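Long-range contacts in 6-phospho-beta-glucosidase BglT (PDB 1UP7), which hydrolyses cellobiose 6'-phosphate to glucose 6-phosphate and glucose, as a family 4 glycosidase that depends on NAD+ and manganese: residues 116-121 and 410-416; 145-150 and 367-372; 89-94 and 262-268. All blocks are in the same frame, centred on the assembly; numbering follows the deposited sequence.

Overall arrangement
The three contacts tie the Rossmann-type nucleotide-binding half of a family 4 glycosidase to helices and a tail from later in the chain. Interactions 1 and 2 have centres about 14 Å apart and touch through Phe119, whose ring stacks on Phe150 and meets His146 edge-to-face. Interactions 1 and 3, with centres about 18 Å apart, join through a salt bridge between Arg117 NH2 and Asp92 OD2 at 2.7 Å. Interactions 2 and 3 do not touch; their nearest atoms are about 10 Å apart. Interaction 3 grips the phosphate of glucose 6-phosphate directly, whereas Ile121 of interaction 1 borders the NAD and Gly145 of interaction 2 lies about 10 Å, nearest atoms, from the glucose 6-phosphate.

Interaction 1. Residues 116-121 and 410-416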
# COMPACT_ATOMS: atom_id res chain seq x y z
N LEU A 116 5.93 -15.75 -25.76
CA LEU A 116 4.70 -16.19 -26.45
C LEU A 116 4.76 -17.67 -26.82
O LEU A 116 3.73 -18.33 -26.81
CB LEU A 116 4.42 -15.39 -27.73
CG LEU A 116 3.98 -13.94 -27.56
CD1 LEU A 116 3.80 -13.32 -28.94
CD2 LEU A 116 2.70 -13.79 -26.68
N ARG A 117 5.94 -18.17 -27.19
CA ARG A 117 6.11 -19.59 -27.46
C ARG A 117 6.03 -20.40 -26.17
O ARG A 117 5.53 -21.53 -26.18
CB ARG A 117 7.44 -19.89 -28.14
CG ARG A 117 7.46 -19.80 -29.66
CD ARG A 117 8.61 -20.57 -30.37
NE ARG A 117 9.87 -20.35 -29.69
CZ ARG A 117 10.57 -19.23 -29.77
NH1 ARG A 117 10.14 -18.25 -30.58
NH2 ARG A 117 11.71 -19.10 -29.08
N ALA A 118 6.53 -19.84 -25.07
CA ALA A 118 6.58 -20.58 -23.81
C ALA A 118 5.21 -20.73 -23.16
O ALA A 118 4.89 -21.79 -22.68
CB ALA A 118 7.57 -19.92 -22.84
N PHE A 119 4.41 -19.66 -23.14
CA PHE A 119 3.18 -19.62 -22.35
C PHE A 119 2.22 -20.82 -22.55
O PHE A 119 1.78 -21.42 -21.57
CB PHE A 119 2.42 -18.25 -22.53
CG PHE A 119 3.15 -17.03 -21.96
CD1 PHE A 119 4.15 -17.17 -20.98
CD2 PHE A 119 2.82 -15.75 -22.39
CE1 PHE A 119 4.82 -16.05 -20.45
CE2 PHE A 119 3.47 -14.61 -21.87
CZ PHE A 119 4.48 -14.77 -20.91
N PRO A 120 1.89 -21.18 -23.80
CA PRO A 120 0.99 -22.34 -24.02
C PRO A 120 1.55 -23.67 -23.48
O PRO A 120 0.81 -24.48 -22.93
CB PRO A 120 0.83 -22.41 -25.55
CG PRO A 120 1.30 -21.06 -26.06
CD PRO A 120 2.30 -20.56 -25.08
N ILE A 121 2.85 -23.88 -23.65
CA ILE A 121 3.49 -25.08 -23.15
C ILE A 121 3.52 -25.09 -21.63
O ILE A 121 3.16 -26.12 -21.04
CB ILE A 121 4.89 -25.27 -23.81
CG1 ILE A 121 4.74 -25.54 -25.31
CG2 ILE A 121 5.63 -26.44 -23.19
CD1 ILE A 121 6.03 -25.16 -26.16
N ASN A 410 6.35 -17.74 -35.72
CA ASN A 410 5.93 -18.58 -34.59
C ASN A 410 4.57 -19.22 -34.73
O ASN A 410 3.92 -19.59 -33.71
CB ASN A 410 5.96 -17.77 -33.30
CG ASN A 410 7.35 -17.39 -32.94
OD1 ASN A 410 8.08 -18.19 -32.42
ND2 ASN A 410 7.77 -16.20 -33.32
N ARG A 411 4.10 -19.34 -35.97
CA ARG A 411 2.73 -19.79 -36.20
C ARG A 411 2.48 -21.23 -35.72
O ARG A 411 1.34 -21.60 -35.53
CB ARG A 411 2.31 -19.66 -37.68
CG ARG A 411 2.93 -20.68 -38.58
CD ARG A 411 3.07 -20.28 -40.02
NE ARG A 411 3.99 -21.20 -40.71
CZ ARG A 411 5.33 -21.10 -40.73
NH1 ARG A 411 5.98 -20.09 -40.12
NH2 ARG A 411 6.03 -22.02 -41.37
N GLU A 412 3.53 -22.03 -35.55
CA GLU A 412 3.34 -23.37 -35.03
C GLU A 412 3.08 -23.37 -33.52
O GLU A 412 2.63 -24.37 -33.00
CB GLU A 412 4.54 -24.30 -35.32
CG GLU A 412 4.83 -24.57 -36.77
CD GLU A 412 6.28 -24.99 -36.95
OE1 GLU A 412 7.23 -24.21 -36.55
OE2 GLU A 412 6.49 -26.10 -37.48
N TYR A 413 3.38 -22.26 -32.83
CA TYR A 413 3.42 -22.26 -31.37
C TYR A 413 2.40 -21.32 -30.77
O TYR A 413 1.99 -21.49 -29.62
CB TYR A 413 4.78 -21.84 -30.88
CG TYR A 413 5.80 -22.86 -31.25
CD1 TYR A 413 6.45 -22.78 -32.46
CD2 TYR A 413 6.04 -23.95 -30.43
CE1 TYR A 413 7.35 -23.72 -32.80
CE2 TYR A 413 6.95 -24.90 -30.77
CZ TYR A 413 7.60 -24.78 -31.95
OH TYR A 413 8.50 -25.72 -32.31
N VAL A 414 2.03 -20.30 -31.50
CA VAL A 414 1.10 -19.34 -30.96
C VAL A 414 0.24 -18.80 -32.07
O VAL A 414 0.66 -18.67 -33.23
CB VAL A 414 1.78 -18.20 -30.15
CG1 VAL A 414 2.42 -17.20 -31.05
CG2 VAL A 414 0.74 -17.54 -29.23
N LYS A 415 -1.01 -18.52 -31.71
CA LYS A 415 -1.92 -17.90 -32.64
C LYS A 415 -2.68 -16.77 -31.98
O LYS A 415 -3.42 -16.95 -31.01
CB LYS A 415 -2.92 -18.88 -33.23
CG LYS A 415 -3.85 -18.16 -34.19
CD LYS A 415 -4.28 -19.02 -35.37
CE LYS A 415 -5.20 -18.23 -36.33
NZ LYS A 415 -6.09 -19.14 -37.12
N LEU A 416 -2.49 -15.58 -32.54
CA LEU A 416 -3.17 -14.40 -32.05
C LEU A 416 -4.12 -13.90 -33.10
O LEU A 416 -3.83 -13.95 -34.29
CB LEU A 416 -2.16 -13.30 -31.76
CG LEU A 416 -1.67 -13.14 -30.33
CD1 LEU A 416 -1.62 -14.44 -29.56
CD2 LEU A 416 -0.33 -12.42 -30.30
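Arg117 lays its CD methylene over one face of the Tyr413 ring, a CH-pi contact with CD 4.0 Å from the ring centroid and displaced toward the rim. The contact joins helix 109-131 of the Rossmann-type domain to the irregular C-terminal tail that follows helix 396-409. Within the tail, the carbonyl oxygen of Asn410 accepts from the backbone N atoms of both Tyr413 and Val414, forming a tight turn that presents Asn410 and Tyr413 to the same arginine. The Arg117 chain bends at its third torsion (chi3 -44°), and its guanidinium stands steeply to the tyrosine ring and nearly parallel to the amide of Asn410. Its NH1 gives a hydrogen bond of 2.8 Å to Asn410 OD1, which lies at the edge of the guanidinium, close to its plane. The other nitrogens look elsewhere: NE to the carbonyl of Pro83, NH2 to Asp92 in a salt bridge. Asn410 ND2 is held in turn by the carbonyl of Ile406, which helps to fix the way the amide is turned. The buried guanidinium is thus met by three residues, of which Asp92 brings the opposite charge. Apolar contacts flank this polar centre. Leu116 meets Val414 and Leu416, while Ile121, which also borders the NAD, comes to the edge of the tyrosine ring, its CD1 4.4 Å from Tyr413 CD2. On the next turn of the helix, Pro120 CG rests 3.7 Å from Tyr413 O.

Interaction 2. Residues 145-150 and 367-372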
# COMPACT_ATOMS: atom_id res chain seq x y z
N GLY A 145 12.04 -15.21 -15.51
CA GLY A 145 11.36 -14.31 -14.60
C GLY A 145 9.96 -13.98 -15.11
O GLY A 145 9.00 -13.89 -14.31
N HIS A 146 9.84 -13.82 -16.42
CA HIS A 146 8.58 -13.50 -17.06
C HIS A 146 7.58 -14.67 -16.95
O HIS A 146 6.38 -14.48 -16.69
CB HIS A 146 8.80 -13.14 -18.53
CG HIS A 146 7.63 -12.48 -19.20
ND1 HIS A 146 7.72 -11.95 -20.47
CD2 HIS A 146 6.35 -12.27 -18.79
CE1 HIS A 146 6.54 -11.46 -20.82
NE2 HIS A 146 5.70 -11.63 -19.81
N ILE A 147 8.09 -15.88 -17.11
CA ILE A 147 7.29 -17.08 -16.98
C ILE A 147 6.85 -17.24 -15.54
O ILE A 147 5.73 -17.61 -15.28
CB ILE A 147 8.06 -18.31 -17.56
CG1 ILE A 147 8.14 -18.18 -19.08
CG2 ILE A 147 7.33 -19.67 -17.20
CD1 ILE A 147 9.18 -19.04 -19.73
N THR A 148 7.71 -16.89 -14.59
CA THR A 148 7.31 -16.95 -13.19
C THR A 148 6.22 -15.95 -12.89
O THR A 148 5.27 -16.30 -12.19
CB THR A 148 8.52 -16.69 -12.25
OG1 THR A 148 9.56 -17.60 -12.59
CG2 THR A 148 8.20 -17.05 -10.84
N GLU A 149 6.33 -14.72 -13.42
CA GLU A 149 5.26 -13.73 -13.27
C GLU A 149 3.95 -14.34 -13.76
O GLU A 149 2.92 -14.25 -13.11
CB GLU A 149 5.55 -12.46 -14.08
CG GLU A 149 4.42 -11.42 -14.11
CD GLU A 149 4.12 -10.78 -12.75
OE1 GLU A 149 5.04 -10.56 -11.95
OE2 GLU A 149 2.94 -10.49 -12.48
N PHE A 150 4.02 -14.98 -14.91
CA PHE A 150 2.85 -15.58 -15.52
C PHE A 150 2.26 -16.72 -14.67
O PHE A 150 1.04 -16.72 -14.40
CB PHE A 150 3.23 -16.06 -16.92
CG PHE A 150 2.18 -16.89 -17.60
CD1 PHE A 150 0.95 -16.33 -17.97
CD2 PHE A 150 2.45 -18.22 -17.94
CE1 PHE A 150 -0.02 -17.10 -18.66
CE2 PHE A 150 1.52 -18.99 -18.61
CZ PHE A 150 0.28 -18.43 -18.99
N TYR A 367 5.53 -4.13 -19.08
CA TYR A 367 5.66 -4.79 -20.33
C TYR A 367 5.32 -6.30 -20.16
O TYR A 367 4.62 -6.87 -20.99
CB TYR A 367 7.08 -4.60 -20.89
CG TYR A 367 7.51 -5.83 -21.63
CD1 TYR A 367 7.11 -6.00 -22.95
CD2 TYR A 367 8.23 -6.87 -20.99
CE1 TYR A 367 7.47 -7.12 -23.64
CE2 TYR A 367 8.57 -8.04 -21.68
CZ TYR A 367 8.17 -8.16 -23.02
OH TYR A 367 8.45 -9.27 -23.79
N GLU A 368 5.82 -6.93 -19.09
CA GLU A 368 5.57 -8.34 -18.82
C GLU A 368 4.08 -8.65 -18.73
O GLU A 368 3.62 -9.63 -19.32
CB GLU A 368 6.26 -8.81 -17.54
CG GLU A 368 7.77 -9.07 -17.64
CD GLU A 368 8.34 -9.58 -16.32
OE1 GLU A 368 7.67 -9.38 -15.26
OE2 GLU A 368 9.45 -10.17 -16.32
N ARG A 369 3.35 -7.83 -17.98
CA ARG A 369 1.93 -8.08 -17.76
C ARG A 369 1.12 -7.77 -19.02
O ARG A 369 0.13 -8.47 -19.30
CB ARG A 369 1.34 -7.38 -16.50
CG ARG A 369 2.28 -7.28 -15.31
CD ARG A 369 1.88 -7.90 -13.99
NE ARG A 369 1.70 -6.87 -13.00
CZ ARG A 369 1.91 -6.95 -11.68
NH1 ARG A 369 2.40 -8.02 -11.09
NH2 ARG A 369 1.65 -5.87 -10.95
N LEU A 370 1.54 -6.77 -19.80
CA LEU A 370 0.87 -6.48 -21.05
C LEU A 370 1.05 -7.67 -22.02
O LEU A 370 0.13 -8.02 -22.77
CB LEU A 370 1.41 -5.20 -21.70
CG LEU A 370 0.92 -3.86 -21.11
CD1 LEU A 370 1.77 -2.69 -21.64
CD2 LEU A 370 -0.60 -3.65 -21.36
N THR A 371 2.25 -8.26 -22.02
CA THR A 371 2.48 -9.42 -22.86
C THR A 371 1.58 -10.60 -22.45
O THR A 371 0.96 -11.25 -23.30
CB THR A 371 3.97 -9.79 -22.84
OG1 THR A 371 4.74 -8.71 -23.41
CG2 THR A 371 4.23 -10.96 -23.77
N ILE A 372 1.50 -10.86 -21.15
CA ILE A 372 0.68 -11.94 -20.62
C ILE A 372 -0.80 -11.70 -20.96
O ILE A 372 -1.51 -12.61 -21.36
CB ILE A 372 0.87 -12.07 -19.10
CG1 ILE A 372 2.23 -12.74 -18.79
CG2 ILE A 372 -0.27 -12.79 -18.51
CD1 ILE A 372 2.81 -12.38 -17.41
O HOH W 1 9.61 -11.27 -13.71
O HOH W 2 9.71 -11.45 -22.38
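With CG swung opposite the backbone N (chi1 -166°), His146 sends its ring across to helix 367-372, while Glu368, its CG beside its own backbone N, runs past that ring in the reverse direction. Glu368 CG comes to lie over the centre of the imidazole, a CH-pi contact of 3.7 Å to the ring centroid. The ring sits as a knob in a hole formed by Tyr367, Glu368, Thr371 and Ile372, with Thr371 CB at its edge. Its NE2 donates to Glu368 O at 2.9 Å, a bent bond (139°) in which the acceptor lies out of the ring plane. The same oxygen takes the helical bond from Ile372 N on the other face of its carbonyl plane. ND1 shares water 2 with Tyr367 OH, so both ring nitrogens have partners. An alanine in place of His146 would probably open a gap in the hole and leave Glu368 O without its second donor and water 2 without one of its holders.

A turn further on, Glu149 OE2 receives Arg369 NH1 in a nearly straight salt bridge of 2.9 Å. The oxygen is met on its syn side but well out of the carboxylate plane, and it lies in the guanidinium plane, the two flat groups being steeply inclined. Asn153 also binds OE2, and Asp331 takes Arg369 NH2. The carboxylates of Glu149 and Glu368 approach each other, yet Lys365 pairs with both and probably offsets their repulsion. Ile372 CD1 packs on Phe150 CB at 3.7 Å. Crossing at -61° with axes 10.1 Å apart, the two segments illustrate knob-into-hole packing between a helix of the Rossmann-type domain and one of the C-terminal domain.

Interaction 3. Residues 89-94 and 262-268; sequences RENDEG and LRAREVM. With G6P (6-O-phosphono-alpha-D-glucopyranose), chain J.
Helices 89-94 and 263-268 run roughly antiparallel, their axes at 151° and 8.9 Å apart, and come nearest where Glu90 faces Ala264. The small side chain of Ala264 probably permits this closeness: its CB packs against the aliphatic part of Arg89 and lies 3.6 Å from Glu90 N. Arg89, extended from CG to NE, carries its guanidinium to the phosphate of glucose 6-phosphate, where NH1 bonds O3P at 2.6 Å and NH2 bonds O2P. Arg263 reaches the same group from the other helix. A bend at its second torsion (chi2 56°) brings NE to O2P at 2.6 Å in an almost straight bond, while NH2 bonds O1P. The phosphate thus sits at the edges of two guanidinium groups whose planes are 67° apart, and Val267 CG2 lies over one face of that of Arg263.

Acidic residues hold both arginines in position. Glu93 OE2 takes Arg89 NE at 3.0 Å from above the carboxylate plane, while OE1 uses its syn lone pair to accept from Ala264 N at 2.8 Å, in the first turn of helix 263-268. Glu266 binds Arg263 NH1. Toward the outside, Glu90 OE2 forms a salt bridge of 2.8 Å with Arg265 NH1, and Leu262 packs its methyls against Glu90, Glu93 and Gly94.

Arg291, Asn165 and Tyr296 are among the further residues that hydrogen-bond the ligand. Two arginines from different domains, each steadied by a glutamate, are consistent with a pocket suited to 6-phosphorylated sugars, the phosphate's negative charge probably being met from both helices.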
# COMPACT_ATOMS: atom_id res chain seq x y z
N ARG A 89 15.01 -19.58 -31.25
CA ARG A 89 15.98 -18.63 -30.74
C ARG A 89 16.57 -17.81 -31.90
O ARG A 89 16.71 -16.58 -31.79
CB ARG A 89 17.05 -19.41 -29.97
CG ARG A 89 17.92 -18.55 -29.08
CD ARG A 89 19.13 -19.28 -28.59
NE ARG A 89 20.14 -18.36 -28.10
CZ ARG A 89 21.08 -18.70 -27.23
NH1 ARG A 89 21.15 -19.96 -26.78
NH2 ARG A 89 21.97 -17.80 -26.84
N GLU A 90 16.86 -18.48 -33.02
CA GLU A 90 17.42 -17.84 -34.21
C GLU A 90 16.49 -16.74 -34.73
O GLU A 90 16.93 -15.62 -35.02
CB GLU A 90 17.68 -18.89 -35.30
CG GLU A 90 18.65 -18.41 -36.35
CD GLU A 90 18.82 -19.37 -37.52
OE1 GLU A 90 18.60 -20.60 -37.33
OE2 GLU A 90 19.21 -18.90 -38.64
N ASN A 91 15.20 -17.07 -34.84
CA ASN A 91 14.17 -16.10 -35.20
C ASN A 91 14.09 -14.97 -34.18
O ASN A 91 14.01 -13.81 -34.57
CB ASN A 91 12.78 -16.76 -35.33
CG ASN A 91 12.68 -17.76 -36.50
OD1 ASN A 91 13.35 -17.62 -37.50
ND2 ASN A 91 11.83 -18.77 -36.35
N ASP A 92 14.13 -15.34 -32.89
CA ASP A 92 14.12 -14.37 -31.80
C ASP A 92 15.20 -13.29 -31.93
O ASP A 92 14.89 -12.12 -31.76
CB ASP A 92 14.25 -15.08 -30.44
CG ASP A 92 13.01 -15.91 -30.06
OD1 ASP A 92 11.91 -15.69 -30.63
OD2 ASP A 92 13.06 -16.80 -29.17
N GLU A 93 16.44 -13.72 -32.19
CA GLU A 93 17.60 -12.83 -32.26
C GLU A 93 17.67 -12.11 -33.60
O GLU A 93 17.99 -10.92 -33.65
CB GLU A 93 18.90 -13.64 -32.01
CG GLU A 93 18.89 -14.45 -30.73
CD GLU A 93 20.06 -15.43 -30.63
OE1 GLU A 93 20.53 -15.93 -31.67
OE2 GLU A 93 20.51 -15.72 -29.49
N GLY A 94 17.34 -12.82 -34.68
CA GLY A 94 17.56 -12.32 -36.05
C GLY A 94 16.55 -11.32 -36.60
O GLY A 94 16.92 -10.33 -37.25
N LEU A 262 24.80 -14.93 -35.39
CA LEU A 262 23.75 -15.05 -34.37
C LEU A 262 24.16 -16.05 -33.30
O LEU A 262 24.61 -17.15 -33.62
CB LEU A 262 22.41 -15.49 -34.99
CG LEU A 262 21.64 -14.46 -35.84
CD1 LEU A 262 20.55 -15.15 -36.62
CD2 LEU A 262 21.07 -13.30 -35.03
N ARG A 263 24.04 -15.67 -32.03
CA ARG A 263 24.42 -16.54 -30.95
C ARG A 263 23.78 -17.92 -31.14
O ARG A 263 24.45 -18.95 -30.96
CB ARG A 263 23.96 -15.95 -29.63
CG ARG A 263 24.37 -16.76 -28.43
CD ARG A 263 25.90 -17.02 -28.28
NE ARG A 263 26.13 -18.01 -27.23
CZ ARG A 263 27.23 -18.74 -27.08
NH1 ARG A 263 28.25 -18.59 -27.93
NH2 ARG A 263 27.32 -19.62 -26.08
N ALA A 264 22.50 -17.95 -31.50
CA ALA A 264 21.79 -19.22 -31.67
C ALA A 264 22.48 -20.15 -32.65
O ALA A 264 22.47 -21.37 -32.44
CB ALA A 264 20.28 -19.04 -32.06
N ARG A 265 23.05 -19.59 -33.72
CA ARG A 265 23.79 -20.42 -34.66
C ARG A 265 25.11 -20.90 -34.09
O ARG A 265 25.52 -22.01 -34.44
CB ARG A 265 23.98 -19.79 -36.05
CG ARG A 265 22.72 -19.68 -36.88
CD ARG A 265 22.86 -18.77 -38.08
NE ARG A 265 23.43 -19.45 -39.25
CZ ARG A 265 22.70 -20.03 -40.20
NH1 ARG A 265 21.37 -20.00 -40.11
NH2 ARG A 265 23.28 -20.62 -41.23
N GLU A 266 25.78 -20.12 -33.24
CA GLU A 266 27.02 -20.67 -32.68
C GLU A 266 26.67 -21.76 -31.69
O GLU A 266 27.31 -22.79 -31.68
CB GLU A 266 28.06 -19.64 -32.22
CG GLU A 266 27.61 -18.50 -31.33
CD GLU A 266 28.77 -17.48 -31.14
OE1 GLU A 266 29.61 -17.33 -32.08
OE2 GLU A 266 28.84 -16.81 -30.06
N VAL A 267 25.58 -21.59 -30.94
CA VAL A 267 25.15 -22.60 -29.99
C VAL A 267 24.78 -23.93 -30.71
O VAL A 267 25.05 -24.99 -30.19
CB VAL A 267 23.99 -22.13 -29.16
CG1 VAL A 267 23.42 -23.28 -28.39
CG2 VAL A 267 24.43 -20.97 -28.21
N MET A 268 24.18 -23.86 -31.90
CA MET A 268 23.92 -25.08 -32.65
C MET A 268 25.21 -25.83 -32.96
O MET A 268 25.23 -27.05 -32.87
CB MET A 268 23.18 -24.87 -33.98
CG MET A 268 21.70 -24.44 -33.87
SD MET A 268 21.10 -23.91 -35.52
CE MET A 268 19.47 -23.22 -35.13
C1 G6P J . 23.65 -16.56 -19.13
C2 G6P J . 22.19 -16.26 -18.72
C3 G6P J . 21.28 -17.41 -19.17
C4 G6P J . 21.38 -17.50 -20.68
C5 G6P J . 22.83 -17.85 -21.06
C6 G6P J . 22.99 -17.91 -22.57
O1 G6P J . 24.59 -15.51 -18.81
O2 G6P J . 22.01 -16.07 -17.32
O3 G6P J . 19.93 -17.27 -18.73
O4 G6P J . 20.41 -18.42 -21.20
O5 G6P J . 23.77 -16.87 -20.54
O6 G6P J . 23.98 -18.86 -22.94
P G6P J . 23.94 -19.55 -24.39
O1P G6P J . 25.00 -20.63 -24.36
O2P G6P J . 24.25 -18.63 -25.56
O3P G6P J . 22.58 -20.16 -24.56